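Local coordinates for protein sulfate adenylyltransferase, adenylylsulfate kinase (Thiobacillus denitrificans, PDB 3CR8) that is a hexameric APS kinase that probably makes activated sulfate by phosphorylating adenosine 5'-phosphosulfate with ATP, and carries an ATP-sulfurylase-like domain lacking sulfurylase activity, at residues W163-A168 / G257-I262. Sequence-based numbering, arbitrary orientation.
Sequences WRRIIA and GCSLLI
I167 lays its CG2 methyl over the ethyl arm of I262, CG2 to CG1 3.7 Å, and the CB of L260 lies beside the same methyl. Strands 166-168 and 260-262 are parallel neighbours in the five-stranded Rossmann-like sheet of the ATP-sulfurylase-like domain, strand order 3-2-1-4-5, so this pair joins strands one and four. The first torsion of I167 carries CG2 away from the backbone N, on the carbonyl side, which brings this methyl to I262. Helix 177-189 packs on both isoleucines, with S186 and A187 at I167 and F182 and C183 at I262. A168 and L261 turn to the other face of the sheet, where A168 CB rests 3.5 Å from C258 SG and I166 CG2 borders the same sulfur. At the entry to the sheet, G257 ends helix 244-256 in a Schellman motif, and C258 and S259 carry the chain into the strand. There I166 O takes two N-H groups, a bent bond from L260 N at 3.1 Å and a weak one from S259 N. L260 CD1 meets the aliphatic stem of R165 at CG, 3.9 Å away, with the arginine chain extended from CG to NE and the two side chains crossing at a slant. Strands 193-196 and 299-301 flank the pair, through backbone bonds of I167 with L195 and of L261 with R299. Further along, A168 N reaches L260 O at 2.9 Å from well above the carbonyl plane, whereas I262 N approaches A168 O nearly head-on, 3.0 Å away with a C=O...N angle of 173°.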
loop_
_atom_site.group_PDB
_atom_site.type_symbol
_atom_site.label_atom_id
_atom_site.label_comp_id
_atom_site.label_asym_id
_atom_site.label_seq_id
_atom_site.Cartn_x
_atom_site.Cartn_y
_atom_site.Cartn_z
ATOM N N TRP A 163 37.549 -8.752 -15.909
ATOM C CA TRP A 163 36.913 -8.282 -17.125
ATOM C C TRP A 163 37.932 -8.210 -18.243
ATOM O O TRP A 163 39.108 -8.040 -17.978
ATOM C CB TRP A 163 36.371 -6.872 -16.899
ATOM C CG TRP A 163 35.114 -6.772 -16.102
ATOM C CD1 TRP A 163 34.620 -7.680 -15.216
ATOM C CD2 TRP A 163 34.211 -5.677 -16.105
ATOM N NE1 TRP A 163 33.441 -7.224 -14.680
ATOM C CE2 TRP A 163 33.171 -5.991 -15.209
ATOM C CE3 TRP A 163 34.169 -4.465 -16.796
ATOM C CZ2 TRP A 163 32.097 -5.131 -14.972
ATOM C CZ3 TRP A 163 33.105 -3.601 -16.558
ATOM C CH2 TRP A 163 32.082 -3.937 -15.644
ATOM N N ARG A 164 37.484 -8.309 -19.495
ATOM C CA ARG A 164 38.378 -8.143 -20.649
ATOM C C ARG A 164 37.806 -7.189 -21.706
ATOM O O ARG A 164 38.384 -6.156 -22.048
ATOM C CB ARG A 164 38.652 -9.489 -21.314
ATOM C CG ARG A 164 39.481 -10.480 -20.512
ATOM C CD ARG A 164 39.667 -11.791 -21.263
ATOM N NE ARG A 164 38.469 -12.641 -21.271
ATOM C CZ ARG A 164 38.235 -13.607 -22.167
ATOM N NH1 ARG A 164 39.118 -13.832 -23.134
ATOM N NH2 ARG A 164 37.122 -14.348 -22.108
ATOM N N ARG A 165 36.649 -7.563 -22.226
ATOM C CA ARG A 165 35.975 -6.861 -23.312
ATOM C C ARG A 165 34.891 -5.996 -22.665
ATOM O O ARG A 165 34.079 -6.513 -21.875
ATOM C CB ARG A 165 35.347 -7.920 -24.225
ATOM C CG ARG A 165 34.654 -7.441 -25.457
ATOM C CD ARG A 165 33.665 -8.502 -25.886
ATOM N NE ARG A 165 33.464 -8.504 -27.322
ATOM C CZ ARG A 165 34.117 -9.317 -28.129
ATOM N NH1 ARG A 165 34.995 -10.171 -27.612
ATOM N NH2 ARG A 165 33.890 -9.277 -29.435
ATOM N N ILE A 166 34.873 -4.697 -23.003
ATOM C CA ILE A 166 34.060 -3.709 -22.290
ATOM C C ILE A 166 33.476 -2.636 -23.209
ATOM O O ILE A 166 34.215 -1.915 -23.895
ATOM C CB ILE A 166 34.895 -3.029 -21.177
ATOM C CG1 ILE A 166 35.516 -4.073 -20.241
ATOM C CG2 ILE A 166 34.060 -2.070 -20.387
ATOM C CD1 ILE A 166 36.621 -3.530 -19.350
ATOM N N ILE A 167 32.144 -2.543 -23.209
ATOM C CA ILE A 167 31.447 -1.409 -23.798
ATOM C C ILE A 167 31.424 -0.263 -22.792
ATOM O O ILE A 167 31.111 -0.457 -21.612
ATOM C CB ILE A 167 29.988 -1.738 -24.106
ATOM C CG1 ILE A 167 29.845 -3.178 -24.537
ATOM C CG2 ILE A 167 29.407 -0.794 -25.162
ATOM C CD1 ILE A 167 28.450 -3.485 -24.999
ATOM N N ALA A 168 31.726 0.935 -23.277
ATOM C CA ALA A 168 31.633 2.134 -22.466
ATOM C C ALA A 168 30.494 2.994 -22.954
ATOM O O ALA A 168 30.208 3.028 -24.150
ATOM C CB ALA A 168 32.919 2.905 -22.525
ATOM N N GLY A 257 40.500 1.416 -21.004
ATOM C CA GLY A 257 40.386 -0.027 -21.032
ATOM C C GLY A 257 39.262 -0.529 -21.933
ATOM O O GLY A 257 39.128 -1.733 -22.167
ATOM N N CYS A 258 38.443 0.376 -22.451
ATOM C CA CYS A 258 37.278 -0.064 -23.192
ATOM C C CYS A 258 37.603 -0.350 -24.644
ATOM O O CYS A 258 38.352 0.393 -25.282
ATOM C CB CYS A 258 36.198 1.003 -23.110
ATOM S SG CYS A 258 35.953 1.478 -21.478
ATOM N N SER A 259 37.010 -1.409 -25.178
ATOM C CA SER A 259 37.188 -1.729 -26.593
ATOM C C SER A 259 35.921 -1.471 -27.434
ATOM O O SER A 259 35.909 -1.711 -28.649
ATOM C CB SER A 259 37.685 -3.175 -26.756
ATOM O OG SER A 259 36.758 -4.113 -26.241
ATOM N N LEU A 260 34.864 -0.995 -26.778
ATOM C CA LEU A 260 33.639 -0.613 -27.470
ATOM C C LEU A 260 33.102 0.720 -26.924
ATOM O O LEU A 260 33.263 1.039 -25.749
ATOM C CB LEU A 260 32.589 -1.723 -27.366
ATOM C CG LEU A 260 32.957 -3.032 -28.069
ATOM C CD1 LEU A 260 33.455 -4.074 -27.084
ATOM C CD2 LEU A 260 31.781 -3.578 -28.871
ATOM N N LEU A 261 32.474 1.513 -27.775
ATOM C CA LEU A 261 31.979 2.807 -27.341
ATOM C C LEU A 261 30.584 3.036 -27.935
ATOM O O LEU A 261 30.350 2.817 -29.124
ATOM C CB LEU A 261 32.924 3.890 -27.825
ATOM C CG LEU A 261 33.123 5.122 -26.966
ATOM C CD1 LEU A 261 32.959 6.336 -27.849
ATOM C CD2 LEU A 261 32.126 5.136 -25.844
ATOM N N ILE A 262 29.637 3.443 -27.112
ATOM C CA ILE A 262 28.335 3.727 -27.641
ATOM C C ILE A 262 28.350 5.218 -27.945
ATOM O O ILE A 262 28.962 5.972 -27.229
ATOM C CB ILE A 262 27.259 3.362 -26.642
ATOM C CG1 ILE A 262 27.172 1.850 -26.521
ATOM C CG2 ILE A 262 25.950 3.880 -27.115
ATOM C CD1 ILE A 262 26.261 1.390 -25.427
#